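PDB 2NZC: iron-only hydrogenase system regulator from Thermotoga maritima, which probably regulates the iron-only hydrogenase system and folds as an ACT-like domain that assembles into a tetramer. Local coordinates for residues Y41-R44 with E45-M48; L55-D58 with N59-G63. One frame throughout, in Å; residues are numbered along the deposited sequence.

Interaction 1. Residues Y41-R44 with E45-M48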
loop_
_atom_site.group_PDB
_atom_site.type_symbol
_atom_site.label_atom_id
_atom_site.label_comp_id
_atom_site.label_asym_id
_atom_site.label_seq_id
_atom_site.Cartn_x
_atom_site.Cartn_y
_atom_site.Cartn_z
ATOM N N TYR D 41 7.843 2.616 0.747
ATOM C CA TYR D 41 8.250 2.821 -0.638
ATOM C C TYR D 41 9.628 3.465 -0.664
ATOM O O TYR D 41 9.734 4.689 -0.409
ATOM C CB TYR D 41 7.208 3.707 -1.351
ATOM C CG TYR D 41 7.560 4.049 -2.781
ATOM C CD1 TYR D 41 7.277 3.145 -3.835
ATOM C CD2 TYR D 41 8.169 5.267 -3.101
ATOM C CE1 TYR D 41 7.615 3.460 -5.158
ATOM C CE2 TYR D 41 8.547 5.572 -4.448
ATOM C CZ TYR D 41 8.231 4.680 -5.450
ATOM O OH TYR D 41 8.572 4.945 -6.745
ATOM N N PRO D 42 10.691 2.670 -0.960
ATOM C CA PRO D 42 12.041 3.216 -1.134
ATOM C C PRO D 42 12.156 4.132 -2.340
ATOM O O PRO D 42 11.635 3.810 -3.412
ATOM C CB PRO D 42 12.905 1.973 -1.397
ATOM C CG PRO D 42 12.103 0.825 -0.880
ATOM C CD PRO D 42 10.680 1.192 -1.092
ATOM N N VAL D 43 12.894 5.231 -2.169
ATOM C CA VAL D 43 13.241 6.125 -3.258
ATOM C C VAL D 43 14.756 6.059 -3.402
ATOM O O VAL D 43 15.494 6.905 -2.920
ATOM C CB VAL D 43 12.756 7.554 -3.016
ATOM C CG1 VAL D 43 12.994 8.413 -4.266
ATOM C CG2 VAL D 43 11.270 7.541 -2.614
ATOM N N ARG D 44 15.218 5.028 -4.094
ATOM C CA ARG D 44 16.637 4.720 -4.070
ATOM C C ARG D 44 17.443 5.742 -4.814
ATOM O O ARG D 44 18.585 6.005 -4.478
ATOM C CB ARG D 44 16.875 3.309 -4.565
ATOM C CG ARG D 44 16.280 2.317 -3.550
ATOM C CD ARG D 44 17.027 0.986 -3.579
ATOM N NE ARG D 44 16.428 0.079 -2.610
ATOM C CZ ARG D 44 15.261 -0.523 -2.779
ATOM N NH1 ARG D 44 14.551 -0.309 -3.884
ATOM N NH2 ARG D 44 14.798 -1.328 -1.833
ATOM N N GLU D 45 16.794 6.368 -5.785
ATOM C CA GLU D 45 17.366 7.508 -6.482
ATOM C C GLU D 45 17.796 8.567 -5.475
ATOM O O GLU D 45 18.780 9.246 -5.692
ATOM C CB GLU D 45 16.314 8.065 -7.434
ATOM C CG GLU D 45 16.738 9.211 -8.288
ATOM C CD GLU D 45 15.751 9.464 -9.413
ATOM O OE1 GLU D 45 14.761 8.697 -9.531
ATOM O OE2 GLU D 45 15.981 10.424 -10.179
ATOM N N GLU D 46 17.066 8.682 -4.368
ATOM C CA GLU D 46 17.324 9.730 -3.384
ATOM C C GLU D 46 17.849 9.230 -2.030
ATOM O O GLU D 46 17.952 10.025 -1.087
ATOM C CB GLU D 46 16.065 10.597 -3.172
ATOM C CG GLU D 46 15.473 11.205 -4.440
ATOM C CD GLU D 46 16.360 12.263 -5.088
ATOM O OE1 GLU D 46 17.201 12.865 -4.386
ATOM O OE2 GLU D 46 16.210 12.494 -6.308
ATOM N N ASN D 47 18.165 7.929 -1.936
ATOM C CA ASN D 47 18.634 7.316 -0.680
ATOM C C ASN D 47 17.680 7.631 0.475
ATOM O O ASN D 47 18.087 7.953 1.594
ATOM C CB ASN D 47 20.088 7.721 -0.356
ATOM C CG ASN D 47 21.078 7.225 -1.406
ATOM O OD1 ASN D 47 20.975 6.096 -1.893
ATOM N ND2 ASN D 47 22.030 8.074 -1.770
HETATM N N MSE D 48 16.391 7.546 0.169
HETATM C CA MSE D 48 15.362 7.847 1.123
HETATM C C MSE D 48 14.276 6.807 1.021
HETATM O O MSE D 48 14.221 6.029 0.082
HETATM C CB MSE D 48 14.793 9.238 0.871
HETATM C CG MSE D 48 15.510 10.327 1.620
HETATM SE SE MSE D 48 14.997 12.075 0.925
HETATM C CE MSE D 48 16.554 13.083 1.494
#
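The tight beta hairpin between strands 35-43 and 48-57 closes here, with V43 and M48 as its last antiparallel, hydrogen-bonded pair and their CA atoms 5.2 Å apart. V43 N donates to M48 O at 2.7 Å, with its N-H pointing nearly straight at the acceptor. The return bond, from M48 N to V43 O, is longer at 3.3 Å. V43 O is gripped a second time by E46 N, 2.8 Å away, and the two donors reach this oxygen from opposite faces of its carbonyl plane, each well out of that plane. The E46 bond closes a turn over R44 and E45; a weak bond follows from N47 N to R44 O, at 3.2 Å. N47 then takes left-handed backbone angles (phi 52°, psi 42°), which swing the chain back into the returning strand. N47 and M48 thus both face V43, the geometry of a G1 beta bulge. M48 is deposited as selenomethionine.

The side chains of V43 and E46 lie alongside each other, pointing the same way. V43 carries CG1 anti to its own N (chi1 -173°), on the side of its carbonyl carbon, where the methyl meets E46 CG at 3.7 Å. F7 of the second subunit packs on V43 and E45, and E45 OE2 forms a salt bridge with K56 of that subunit. R44 leads away from the turn: its NH2 is hydrogen-bonded to I35 O of the third subunit. The R44 chain, extended from CG to NE, runs off to the side of the strand, and P42 CB sits 3.6 Å above the plane of its guanidinium group, over its centre.

Interaction 2. Residues L55-D58 with N59-G63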
loop_
_atom_site.group_PDB
_atom_site.type_symbol
_atom_site.label_atom_id
_atom_site.label_comp_id
_atom_site.label_asym_id
_atom_site.label_seq_id
_atom_site.Cartn_x
_atom_site.Cartn_y
_atom_site.Cartn_z
ATOM N N LEU D 55 -3.366 4.919 11.626
ATOM C CA LEU D 55 -3.516 4.407 12.971
ATOM C C LEU D 55 -4.913 4.713 13.395
ATOM O O LEU D 55 -5.506 5.682 12.920
ATOM C CB LEU D 55 -2.560 5.105 13.945
ATOM C CG LEU D 55 -1.089 4.694 13.811
ATOM C CD1 LEU D 55 -0.351 5.642 12.897
ATOM C CD2 LEU D 55 -0.470 4.634 15.197
ATOM N N LYS D 56 -5.460 3.881 14.269
ATOM C CA LYS D 56 -6.640 4.283 15.015
ATOM C C LYS D 56 -6.247 4.198 16.482
ATOM O O LYS D 56 -6.032 3.116 17.009
ATOM C CB LYS D 56 -7.840 3.400 14.712
ATOM C CG LYS D 56 -9.146 3.967 15.297
ATOM C CD LYS D 56 -10.299 3.019 15.107
ATOM C CE LYS D 56 -11.537 3.519 15.819
ATOM N NZ LYS D 56 -12.411 2.364 16.156
ATOM N N THR D 57 -6.110 5.342 17.135
ATOM C CA THR D 57 -5.509 5.330 18.452
ATOM C C THR D 57 -5.909 6.534 19.296
ATOM O O THR D 57 -6.742 7.345 18.892
ATOM C CB THR D 57 -3.966 5.151 18.377
ATOM O OG1 THR D 57 -3.492 4.739 19.669
ATOM C CG2 THR D 57 -3.287 6.421 17.968
ATOM N N ASP D 58 -5.344 6.647 20.486
ATOM C CA ASP D 58 -5.794 7.733 21.356
ATOM C C ASP D 58 -4.759 8.866 21.356
ATOM O O ASP D 58 -3.747 8.797 20.640
ATOM C CB ASP D 58 -6.155 7.217 22.754
ATOM C CG ASP D 58 -5.030 6.484 23.410
ATOM O OD1 ASP D 58 -3.910 6.554 22.888
ATOM O OD2 ASP D 58 -5.257 5.857 24.471
ATOM N N ASN D 59 -5.047 9.921 22.101
ATOM C CA ASN D 59 -4.191 11.089 22.112
ATOM C C ASN D 59 -2.811 10.806 22.674
ATOM O O ASN D 59 -1.814 11.246 22.093
ATOM C CB ASN D 59 -4.851 12.211 22.917
ATOM C CG ASN D 59 -5.573 13.192 22.039
ATOM O OD1 ASN D 59 -6.189 12.807 21.031
ATOM N ND2 ASN D 59 -5.492 14.487 22.397
ATOM N N ASP D 60 -2.772 10.105 23.813
ATOM C CA ASP D 60 -1.518 9.716 24.480
ATOM C C ASP D 60 -0.611 8.999 23.475
ATOM O O ASP D 60 0.579 9.247 23.416
ATOM C CB ASP D 60 -1.741 8.744 25.666
ATOM C CG ASP D 60 -2.502 9.340 26.795
ATOM O OD1 ASP D 60 -2.618 10.581 26.881
ATOM O OD2 ASP D 60 -2.981 8.569 27.646
ATOM N N THR D 61 -1.192 8.123 22.677
ATOM C CA THR D 61 -0.429 7.230 21.838
ATOM C C THR D 61 0.128 7.929 20.580
ATOM O O THR D 61 1.314 7.819 20.307
ATOM C CB THR D 61 -1.260 5.975 21.443
ATOM O OG1 THR D 61 -1.729 5.326 22.641
ATOM C CG2 THR D 61 -0.416 4.999 20.664
ATOM N N ILE D 62 -0.708 8.652 19.839
ATOM C CA ILE D 62 -0.220 9.374 18.639
ATOM C C ILE D 62 0.896 10.378 19.008
ATOM O O ILE D 62 1.914 10.486 18.315
ATOM C CB ILE D 62 -1.405 10.022 17.840
ATOM C CG1 ILE D 62 -1.013 10.315 16.403
ATOM C CG2 ILE D 62 -1.996 11.240 18.563
ATOM C CD1 ILE D 62 -0.746 9.032 15.609
ATOM N N GLY D 63 0.710 11.057 20.126
ATOM C CA GLY D 63 1.681 12.019 20.676
ATOM C C GLY D 63 3.011 11.391 21.040
ATOM O O GLY D 63 4.071 11.948 20.735
HETATM O O HOH W 1 -7.119 10.093 19.565
#
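D58 is the N-cap of helix 59-69, where strand 48-57 of the ferredoxin-like, ACT-type fold hands over to its second helix. The side chains of D58 and T61 cross at about a right angle, and a single carboxylate oxygen does the capping. D58 OD1 takes T61 N at 3.1 Å on its anti side and T61 OG1 at 2.5 Å on its syn side, the hydroxyl lying closer to the carboxylate plane than the amide. CG of D58 stands between its own N and carbonyl carbon (chi1 56°), a position that turns the carboxylate over the first turn of the helix. The negative group beside these N-H groups probably interacts favourably with the helix dipole. With an alanine here, T61 N and OG1 would probably lose the acceptor they share, and the start of the helix would be less firmly fixed. The backbone adds I62 N to D58 O, 3.1 Å and almost perfectly straight (179°).

T57 meets T61 at a slant from the strand side. Its OG1 abuts T61 CB at 3.1 Å, a close approach, while that oxygen is hydrogen-bonded to D34 OD2. T57 CG2 lies 3.9 Å from I62 N. Two residues earlier in the strand, L55 meets I62 through methyls, CD1 to CD1 at 4.4 Å, and both pack on L10 of strand 6-15, joining helix to sheet in the apolar layer. The N-to-C directions of strand 55-57 and helix 59-63 make an angle of 136°. Across the junction one water donates to both T57 O and N59 OD1, at 2.9 Å from the former and 3.2 Å from the latter.

Overall arrangement
Both contacts are local and lie at the two ends of strand 48-57: interaction 1 leads into it from strand 35-43, and interaction 2 leads out of it into helix 59-69. Their centres lie 28 Å apart, on opposite sides of the chain's centre. Interaction 1 is a surface hairpin held mainly by backbone bonds, its side chains largely turned to other subunits. Interaction 2 is partly buried: a side-chain cap fixes the helix start, and apolar groups beneath it join the layer between helix and sheet. The assembly nevertheless connects the two regions, since across a subunit interface the end of strand 48-57 in one copy meets the hairpin turn of another.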